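Local coordinates for protein-glutamine gamma-glutamyltransferase 2 (Pagrus major, PDB 1G0D) that catalyses the calcium-dependent cross-linking of peptide-bound glutamine to the amino group of peptide-bound lysine, or its coupling to other primary amines, at residues I162-W167 and W329-W334; R291-F296 and I423-V428. One frame throughout, in Å; residues are numbered along the deposited sequence.

Contact 1: I162-W167 and W329-W334; sequences IYMGTW and WNFHCW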
ATOM      1  N   ILE A 162       4.578  -6.155  -2.460  1.00 16.96           N
ATOM      2  CA  ILE A 162       3.942  -5.141  -3.303  1.00 18.26           C
ATOM      3  C   ILE A 162       4.593  -5.267  -4.680  1.00 19.55           C
ATOM      4  O   ILE A 162       5.803  -5.316  -4.775  1.00 23.51           O
ATOM      5  CB  ILE A 162       4.135  -3.720  -2.738  1.00 14.91           C
ATOM      6  CG1 ILE A 162       3.645  -3.686  -1.280  1.00 13.68           C
ATOM      7  CG2 ILE A 162       3.409  -2.740  -3.614  1.00 16.30           C
ATOM      8  CD1 ILE A 162       3.440  -2.329  -0.647  1.00  8.98           C
ATOM      9  N   TYR A 163       3.806  -5.369  -5.743  1.00 22.08           N
ATOM     10  CA  TYR A 163       4.385  -5.514  -7.081  1.00 22.15           C
ATOM     11  C   TYR A 163       4.823  -4.156  -7.692  1.00 25.52           C
ATOM     12  O   TYR A 163       4.213  -3.090  -7.430  1.00 25.49           O
ATOM     13  CB  TYR A 163       3.401  -6.286  -7.983  1.00 17.24           C
ATOM     14  CG  TYR A 163       3.208  -7.683  -7.456  1.00 18.11           C
ATOM     15  CD1 TYR A 163       4.157  -8.659  -7.687  1.00 17.98           C
ATOM     16  CD2 TYR A 163       2.184  -7.969  -6.548  1.00 20.11           C
ATOM     17  CE1 TYR A 163       4.112  -9.867  -7.012  1.00 24.27           C
ATOM     18  CE2 TYR A 163       2.130  -9.184  -5.864  1.00 19.52           C
ATOM     19  CZ  TYR A 163       3.099 -10.122  -6.094  1.00 23.72           C
ATOM     20  OH  TYR A 163       3.084 -11.304  -5.393  1.00 28.84           O
ATOM     21  N   MET A 164       5.899  -4.206  -8.482  1.00 22.84           N
ATOM     22  CA  MET A 164       6.462  -3.017  -9.093  1.00 19.53           C
ATOM     23  C   MET A 164       7.106  -3.394 -10.371  1.00 19.21           C
ATOM     24  O   MET A 164       6.948  -4.521 -10.824  1.00 22.47           O
ATOM     25  CB  MET A 164       7.501  -2.416  -8.180  1.00 18.82           C
ATOM     26  CG  MET A 164       6.854  -1.785  -7.006  1.00 19.44           C
ATOM     27  SD  MET A 164       7.974  -1.064  -5.828  1.00 27.96           S
ATOM     28  CE  MET A 164       9.538  -1.069  -6.706  1.00 26.81           C
ATOM     29  N   GLY A 165       7.860  -2.458 -10.932  1.00 20.58           N
ATOM     30  CA  GLY A 165       8.530  -2.676 -12.204  1.00 23.35           C
ATOM     31  C   GLY A 165       7.675  -2.180 -13.360  1.00 22.94           C
ATOM     32  O   GLY A 165       7.103  -1.101 -13.267  1.00 25.83           O
ATOM     33  N   THR A 166       7.590  -2.957 -14.438  1.00 22.02           N
ATOM     34  CA  THR A 166       6.775  -2.619 -15.602  1.00 22.74           C
ATOM     35  C   THR A 166       5.854  -3.814 -15.851  1.00 24.07           C
ATOM     36  O   THR A 166       6.160  -4.927 -15.425  1.00 25.93           O
ATOM     37  CB  THR A 166       7.645  -2.364 -16.834  1.00 23.23           C
ATOM     38  OG1 THR A 166       8.415  -3.541 -17.119  1.00 27.74           O
ATOM     39  CG2 THR A 166       8.589  -1.164 -16.590  1.00 18.23           C
ATOM     40  N   TRP A 167       4.738  -3.606 -16.536  1.00 24.30           N
ATOM     41  CA  TRP A 167       3.771  -4.689 -16.734  1.00 26.73           C
ATOM     42  C   TRP A 167       4.278  -5.907 -17.450  1.00 27.19           C
ATOM     43  O   TRP A 167       3.677  -6.975 -17.331  1.00 30.36           O
ATOM     44  CB  TRP A 167       2.555  -4.199 -17.479  1.00 26.45           C
ATOM     45  CG  TRP A 167       2.929  -3.718 -18.796  1.00 32.30           C
ATOM     46  CD1 TRP A 167       3.192  -2.440 -19.143  1.00 37.16           C
ATOM     47  CD2 TRP A 167       3.147  -4.503 -19.957  1.00 34.30           C
ATOM     48  NE1 TRP A 167       3.562  -2.370 -20.458  1.00 40.72           N
ATOM     49  CE2 TRP A 167       3.542  -3.630 -20.981  1.00 36.68           C
ATOM     50  CE3 TRP A 167       3.045  -5.860 -20.233  1.00 36.09           C
ATOM     51  CZ2 TRP A 167       3.832  -4.066 -22.257  1.00 41.07           C
ATOM     52  CZ3 TRP A 167       3.335  -6.298 -21.502  1.00 37.96           C
ATOM     53  CH2 TRP A 167       3.724  -5.409 -22.500  1.00 40.67           C
ATOM     54  N   TRP A 329       2.016   6.329 -15.918  1.00 14.27           N
ATOM     55  CA  TRP A 329       3.047   5.863 -15.000  1.00 12.46           C
ATOM     56  C   TRP A 329       3.419   4.410 -15.288  1.00 13.68           C
ATOM     57  O   TRP A 329       2.587   3.655 -15.805  1.00 13.46           O
ATOM     58  CB  TRP A 329       2.518   5.967 -13.577  1.00 11.95           C
ATOM     59  CG  TRP A 329       2.303   7.361 -13.105  1.00 11.47           C
ATOM     60  CD1 TRP A 329       2.094   8.481 -13.876  1.00  6.97           C
ATOM     61  CD2 TRP A 329       2.277   7.801 -11.732  1.00 13.92           C
ATOM     62  NE1 TRP A 329       1.938   9.588 -13.058  1.00 11.00           N
ATOM     63  CE2 TRP A 329       2.046   9.195 -11.745  1.00 14.76           C
ATOM     64  CE3 TRP A 329       2.428   7.152 -10.495  1.00 12.24           C
ATOM     65  CZ2 TRP A 329       1.960   9.946 -10.553  1.00 14.10           C
ATOM     66  CZ3 TRP A 329       2.342   7.903  -9.315  1.00  9.22           C
ATOM     67  CH2 TRP A 329       2.110   9.276  -9.355  1.00  9.16           C
ATOM     68  N   ASN A 330       4.644   3.996 -14.946  1.00 14.88           N
ATOM     69  CA  ASN A 330       5.046   2.605 -15.190  1.00 14.75           C
ATOM     70  C   ASN A 330       4.142   1.673 -14.355  1.00 16.89           C
ATOM     71  O   ASN A 330       3.817   0.543 -14.761  1.00 18.16           O
ATOM     72  CB  ASN A 330       6.510   2.383 -14.812  1.00 14.85           C
ATOM     73  CG  ASN A 330       7.483   2.906 -15.860  1.00 17.11           C
ATOM     74  OD1 ASN A 330       7.087   3.542 -16.848  1.00 16.44           O
ATOM     75  ND2 ASN A 330       8.767   2.648 -15.642  1.00 13.36           N
ATOM     76  N   PHE A 331       3.751   2.157 -13.179  1.00 17.26           N
ATOM     77  CA  PHE A 331       2.848   1.431 -12.284  1.00 15.65           C
ATOM     78  C   PHE A 331       2.408   2.419 -11.238  1.00 13.46           C
ATOM     79  O   PHE A 331       2.967   3.497 -11.106  1.00 15.18           O
ATOM     80  CB  PHE A 331       3.520   0.201 -11.624  1.00 15.43           C
ATOM     81  CG  PHE A 331       4.476   0.539 -10.505  1.00 16.96           C
ATOM     82  CD1 PHE A 331       5.850   0.664 -10.746  1.00 16.13           C
ATOM     83  CD2 PHE A 331       4.008   0.775  -9.224  1.00 13.46           C
ATOM     84  CE1 PHE A 331       6.744   1.030  -9.725  1.00 14.66           C
ATOM     85  CE2 PHE A 331       4.900   1.144  -8.185  1.00 14.90           C
ATOM     86  CZ  PHE A 331       6.269   1.272  -8.439  1.00 13.51           C
ATOM     87  N   HIS A 332       1.369   2.070 -10.519  1.00 12.68           N
ATOM     88  CA  HIS A 332       0.881   2.931  -9.471  1.00  9.37           C
ATOM     89  C   HIS A 332       0.142   2.037  -8.518  1.00  8.66           C
ATOM     90  O   HIS A 332      -0.617   1.167  -8.941  1.00 10.45           O
ATOM     91  CB  HIS A 332      -0.078   3.979 -10.013  1.00  9.24           C
ATOM     92  CG  HIS A 332      -0.764   4.761  -8.939  1.00 10.53           C
ATOM     93  ND1 HIS A 332      -0.080   5.306  -7.872  1.00 12.55           N
ATOM     94  CD2 HIS A 332      -2.063   5.126  -8.785  1.00  9.12           C
ATOM     95  CE1 HIS A 332      -0.927   5.982  -7.107  1.00 12.56           C
ATOM     96  NE2 HIS A 332      -2.134   5.890  -7.641  1.00 10.07           N
ATOM     97  N   CYS A 333       0.346   2.278  -7.236  1.00  9.98           N
ATOM     98  CA  CYS A 333      -0.258   1.501  -6.188  1.00  9.87           C
ATOM     99  C   CYS A 333      -1.341   2.198  -5.351  1.00 10.40           C
ATOM    100  O   CYS A 333      -1.323   3.413  -5.138  1.00 12.99           O
ATOM    101  CB  CYS A 333       0.834   1.045  -5.229  1.00  9.14           C
ATOM    102  SG  CYS A 333       2.191   0.166  -5.931  1.00 16.34           S
ATOM    103  N   TRP A 334      -2.293   1.405  -4.883  1.00 10.60           N
ATOM    104  CA  TRP A 334      -3.320   1.882  -3.978  1.00  9.52           C
ATOM    105  C   TRP A 334      -3.706   0.704  -3.070  1.00 11.56           C
ATOM    106  O   TRP A 334      -3.022  -0.314  -2.995  1.00  9.23           O
ATOM    107  CB  TRP A 334      -4.545   2.488  -4.704  1.00  5.34           C
ATOM    108  CG  TRP A 334      -5.287   1.590  -5.629  1.00 11.05           C
ATOM    109  CD1 TRP A 334      -6.250   0.679  -5.295  1.00  9.94           C
ATOM    110  CD2 TRP A 334      -5.160   1.528  -7.064  1.00 12.36           C
ATOM    111  NE1 TRP A 334      -6.728   0.052  -6.433  1.00 10.47           N
ATOM    112  CE2 TRP A 334      -6.074   0.555  -7.526  1.00  9.02           C
ATOM    113  CE3 TRP A 334      -4.361   2.202  -7.997  1.00 15.97           C
ATOM    114  CZ2 TRP A 334      -6.208   0.243  -8.879  1.00  9.22           C
ATOM    115  CZ3 TRP A 334      -4.499   1.886  -9.352  1.00 13.34           C
ATOM    116  CH2 TRP A 334      -5.418   0.912  -9.774  1.00 10.20           C
TER
HETATM  117  O   HOH W   1       8.944   1.189 -13.185  1.00 24.46           O
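M164 lies over one face of the F331 ring, joining strand 159-164, half of a two-stranded hairpin sheet, to strand 329-339 in the four-stranded antiparallel sheet of the transglutaminase catalytic core. The short segments 162-164 and 331-334 run nearly antiparallel, at 163°, but their axes come no closer than 7.8 Å. That is too far for a shared sheet, and no direct hydrogen bond crosses the gap, so side chains fill it.

The aromatic contact has two components. M164 CA sits 4.1 Å from the F331 ring centroid and only 11° off the ring normal, a CH-pi contact over the face. M164 SD is set obliquely to the same ring, 4.9 Å from its centroid, in a Met-aromatic contact, while M164 CG reaches F331 CZ at 3.4 Å. F331 CG stands between its own backbone N and carbonyl carbon (chi1 76°), a rotation that raises the ring toward the hairpin. The ring also stacks with Y515, a residue important for catalytic activity.

Polar contacts gather at the corner where both chains turn. G165 O meets the ring at its edge, near the ring plane, 3.3 Å from F331 CD1. The same oxygen accepts a bond of 2.9 Å from water 1, which in turn accepts one of 2.9 Å from N330 ND2. The amide of N330 is thus held at both ends, because its OD1 is bonded to R560 NH1.

A further contact is apolar. Along strand 331-334, F331 and C333 face the hairpin, whereas the catalytic H332 between them points away, its NE2 bonded to D355 OD2. On the hairpin-facing side, the branch methyl I162 CG2 meets C333 SG at 3.9 Å.

Contact 2: R291-F296 and I423-V428; sequences RPITNF and ISTKSV. With SO4 (sulfate ion), chain B.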
ATOM      1  N   ARG A 291      -5.653  -4.937   1.211  1.00  5.50           N
ATOM      2  CA  ARG A 291      -4.539  -5.478   0.430  1.00  7.15           C
ATOM      3  C   ARG A 291      -4.026  -4.462  -0.577  1.00 11.88           C
ATOM      4  O   ARG A 291      -4.807  -3.816  -1.285  1.00 11.46           O
ATOM      5  CB  ARG A 291      -4.938  -6.720  -0.334  1.00  9.50           C
ATOM      6  CG  ARG A 291      -6.244  -6.595  -1.060  1.00  8.00           C
ATOM      7  CD  ARG A 291      -6.503  -7.828  -1.871  1.00 11.58           C
ATOM      8  NE  ARG A 291      -7.684  -7.661  -2.691  1.00 14.12           N
ATOM      9  CZ  ARG A 291      -8.275  -8.639  -3.357  1.00 14.25           C
ATOM     10  NH1 ARG A 291      -7.790  -9.876  -3.300  1.00 12.93           N
ATOM     11  NH2 ARG A 291      -9.346  -8.369  -4.091  1.00 18.77           N
ATOM     12  N   PRO A 292      -2.705  -4.266  -0.632  1.00 12.87           N
ATOM     13  CA  PRO A 292      -2.158  -3.306  -1.592  1.00 14.07           C
ATOM     14  C   PRO A 292      -2.290  -3.796  -3.012  1.00 15.28           C
ATOM     15  O   PRO A 292      -1.814  -4.897  -3.319  1.00 18.35           O
ATOM     16  CB  PRO A 292      -0.691  -3.194  -1.194  1.00 10.75           C
ATOM     17  CG  PRO A 292      -0.659  -3.710   0.194  1.00 12.98           C
ATOM     18  CD  PRO A 292      -1.644  -4.821   0.214  1.00 12.05           C
ATOM     19  N   ILE A 293      -2.947  -3.010  -3.873  1.00 16.19           N
ATOM     20  CA  ILE A 293      -3.030  -3.420  -5.270  1.00 14.87           C
ATOM     21  C   ILE A 293      -2.173  -2.499  -6.161  1.00 13.27           C
ATOM     22  O   ILE A 293      -2.077  -1.302  -5.897  1.00 12.15           O
ATOM     23  CB  ILE A 293      -4.486  -3.523  -5.809  1.00 12.06           C
ATOM     24  CG1 ILE A 293      -4.870  -2.245  -6.402  1.00 10.12           C
ATOM     25  CG2 ILE A 293      -5.500  -4.008  -4.794  1.00  7.05           C
ATOM     26  CD1 ILE A 293      -5.161  -2.566  -7.797  1.00 23.38           C
ATOM     27  N   THR A 294      -1.517  -3.078  -7.178  1.00 12.47           N
ATOM     28  CA  THR A 294      -0.656  -2.320  -8.106  1.00 10.32           C
ATOM     29  C   THR A 294      -1.206  -2.312  -9.528  1.00 10.33           C
ATOM     30  O   THR A 294      -1.607  -3.340 -10.052  1.00 14.31           O
ATOM     31  CB  THR A 294       0.772  -2.909  -8.160  1.00  7.83           C
ATOM     32  OG1 THR A 294       1.357  -2.860  -6.863  1.00 16.01           O
ATOM     33  CG2 THR A 294       1.643  -2.099  -9.018  1.00 10.43           C
ATOM     34  N   ASN A 295      -1.203  -1.153 -10.170  1.00  9.81           N
ATOM     35  CA  ASN A 295      -1.722  -1.021 -11.525  1.00  5.53           C
ATOM     36  C   ASN A 295      -0.579  -0.764 -12.463  1.00  6.89           C
ATOM     37  O   ASN A 295       0.228   0.122 -12.192  1.00 11.90           O
ATOM     38  CB  ASN A 295      -2.648   0.174 -11.569  1.00  9.92           C
ATOM     39  CG  ASN A 295      -3.373   0.293 -12.870  1.00 15.06           C
ATOM     40  OD1 ASN A 295      -3.633  -0.709 -13.533  1.00 18.83           O
ATOM     41  ND2 ASN A 295      -3.713   1.524 -13.256  1.00 16.33           N
ATOM     42  N   PHE A 296      -0.461  -1.509 -13.549  1.00  5.68           N
ATOM     43  CA  PHE A 296       0.640  -1.219 -14.467  1.00 11.29           C
ATOM     44  C   PHE A 296       0.078  -0.379 -15.624  1.00 13.36           C
ATOM     45  O   PHE A 296      -1.037  -0.611 -16.071  1.00 14.30           O
ATOM     46  CB  PHE A 296       1.296  -2.516 -14.918  1.00 11.49           C
ATOM     47  CG  PHE A 296       2.099  -3.187 -13.812  1.00 13.34           C
ATOM     48  CD1 PHE A 296       3.403  -2.780 -13.529  1.00  9.60           C
ATOM     49  CD2 PHE A 296       1.547  -4.214 -13.048  1.00 12.61           C
ATOM     50  CE1 PHE A 296       4.151  -3.379 -12.494  1.00  8.23           C
ATOM     51  CE2 PHE A 296       2.294  -4.823 -12.002  1.00 11.26           C
ATOM     52  CZ  PHE A 296       3.594  -4.400 -11.733  1.00  7.70           C
ATOM     53  N   ILE A 423      -3.162  -5.490 -13.112  1.00 12.08           N
ATOM     54  CA  ILE A 423      -3.527  -5.183 -11.745  1.00 13.51           C
ATOM     55  C   ILE A 423      -3.138  -6.407 -10.912  1.00 14.88           C
ATOM     56  O   ILE A 423      -3.570  -7.515 -11.176  1.00 18.02           O
ATOM     57  CB  ILE A 423      -5.022  -4.886 -11.691  1.00 11.29           C
ATOM     58  CG1 ILE A 423      -5.466  -4.406 -13.079  1.00  8.98           C
ATOM     59  CG2 ILE A 423      -5.316  -3.866 -10.625  1.00  6.19           C
ATOM     60  CD1 ILE A 423      -6.071  -3.027 -13.108  1.00 11.36           C
ATOM     61  N   SER A 424      -2.293  -6.194  -9.915  1.00 14.48           N
ATOM     62  CA  SER A 424      -1.775  -7.278  -9.105  1.00  8.89           C
ATOM     63  C   SER A 424      -1.930  -7.053  -7.621  1.00 11.74           C
ATOM     64  O   SER A 424      -1.926  -5.917  -7.157  1.00  6.47           O
ATOM     65  CB  SER A 424      -0.284  -7.431  -9.393  1.00  9.09           C
ATOM     66  OG  SER A 424      -0.059  -7.883 -10.713  1.00 11.91           O
ATOM     67  N   THR A 425      -2.060  -8.158  -6.887  1.00 11.29           N
ATOM     68  CA  THR A 425      -2.129  -8.129  -5.441  1.00 11.16           C
ATOM     69  C   THR A 425      -1.516  -9.455  -5.012  1.00 13.79           C
ATOM     70  O   THR A 425      -1.439 -10.389  -5.807  1.00 17.72           O
ATOM     71  CB  THR A 425      -3.563  -7.989  -4.919  1.00 12.14           C
ATOM     72  OG1 THR A 425      -3.516  -7.634  -3.537  1.00 18.90           O
ATOM     73  CG2 THR A 425      -4.340  -9.295  -5.037  1.00 11.04           C
ATOM     74  N   LYS A 426      -1.048  -9.543  -3.773  1.00 20.34           N
ATOM     75  CA  LYS A 426      -0.451 -10.798  -3.300  1.00 20.45           C
ATOM     76  C   LYS A 426      -1.490 -11.913  -3.128  1.00 20.47           C
ATOM     77  O   LYS A 426      -2.639 -11.686  -2.749  1.00 17.36           O
ATOM     78  CB  LYS A 426       0.296 -10.595  -1.961  1.00 17.62           C
ATOM     79  CG  LYS A 426       0.917 -11.875  -1.365  1.00 10.95           C
ATOM     80  CD  LYS A 426       1.623 -11.624  -0.043  1.00 14.36           C
ATOM     81  CE  LYS A 426       1.813 -12.910   0.761  1.00 12.06           C
ATOM     82  NZ  LYS A 426       0.532 -13.660   0.883  1.00 15.58           N
ATOM     83  N   SER A 427      -1.038 -13.125  -3.400  1.00 20.56           N
ATOM     84  CA  SER A 427      -1.856 -14.292  -3.286  1.00 19.30           C
ATOM     85  C   SER A 427      -2.061 -14.710  -1.832  1.00 19.39           C
ATOM     86  O   SER A 427      -1.164 -14.603  -1.003  1.00 15.38           O
ATOM     87  CB  SER A 427      -1.187 -15.421  -4.018  1.00 19.27           C
ATOM     88  OG  SER A 427      -1.899 -16.594  -3.718  1.00 32.63           O
ATOM     89  N   VAL A 428      -3.252 -15.228  -1.544  1.00 18.89           N
ATOM     90  CA  VAL A 428      -3.580 -15.663  -0.220  1.00 19.39           C
ATOM     91  C   VAL A 428      -2.760 -16.857   0.214  1.00 22.06           C
ATOM     92  O   VAL A 428      -2.574 -17.108   1.414  1.00 24.25           O
ATOM     93  CB  VAL A 428      -5.046 -16.039  -0.129  1.00 16.34           C
ATOM     94  CG1 VAL A 428      -5.298 -16.771   1.162  1.00 19.67           C
ATOM     95  CG2 VAL A 428      -5.880 -14.798  -0.187  1.00 14.43           C
TER
HETATM   96  S   SO4 B 696     -11.227 -11.680  -4.153  1.00 45.50           S
HETATM   97  O1  SO4 B 696     -11.901 -10.636  -4.763  1.00 41.06           O
HETATM   98  O2  SO4 B 696     -11.449 -11.586  -2.760  1.00 37.14           O
HETATM   99  O3  SO4 B 696     -11.945 -12.790  -4.593  1.00 41.68           O
HETATM  100  O4  SO4 B 696      -9.872 -11.736  -4.627  1.00 34.50           O
HETATM  101  O   HOH W   2      -5.354 -12.059  -3.201  1.00 10.77           O
HETATM  102  O   HOH W   3       0.655  -4.909  -5.067  1.00 14.76           O
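T425 overlaps the aliphatic stem of R291 at about a right angle, its OG1 3.4 Å from R291 CD and its CG2 beside the same carbon. T425 OG1 lies opposite its own backbone N (chi1 -166°), which brings the hydroxyl in over the R291 stem and near P292 O.

The arginine is extended from CG to NE through this crossing and ends at a sulfate, probably from the crystallisation liquor. Sulfate O4 sits at the guanidinium edge, near its plane: R291 NH1 donates to sulfate O4 at 3.1 Å, and the bonds from NH2 to the ion are weak. E336 forms a salt bridge with R291 NH2, and W351 joins R291 in a cation-pi contact while its NE1 also binds the sulfate.

The backbone evidence identifies a single antiparallel bridge, T294 with S424 as a hydrogen-bonded pair, which sets strand 424-426 alongside 290-298, an edge strand of the core's four-stranded sheet. T294 N donates to S424 O (2.9 Å, 167° at the hydrogen), and S424 N returns a bond to T294 O (2.9 Å, 158°). Each carbonyl takes a CA-H contact as well: I423 CA is 3.2 Å from T294 O, and I293 CA similarly approaches S424 O.

Water 3 donates to P292 O at 3.0 Å and to T294 OG1 at 2.8 Å, fastening that hydroxyl, which is also bonded to Y163 O, to its own strand. S424 OG, held by N422 O and R433 NH1, comes to the edge of the F296 ring, 4.1 Å from F296 CE2; one face of that ring is covered near its rim by T294 CG2.

The centres of contacts 1 and 2 lie about 9 Å apart, and the two meet directly inside the catalytic core. Strands 290-298 and 329-339 are neighbours in one antiparallel sheet: H332 O and N295 N are 2.7 Å apart and W334 O and I293 N 2.8 Å, both probable hydrogen bonds. Along the chain the segments alternate, 162-167, 291-296, 329-334, 423-428, so the connections cross. Contact 1 sets the hairpin 159-176 against strand 329-339, while contact 2 adds strand 424-426 beside 290-298, one of the two edge strands of that sheet. W167 packing on F296 ties them further. Sequence-distant segments thus pack on the H332 strand itself (162-167) and on its sheet neighbour (423-428).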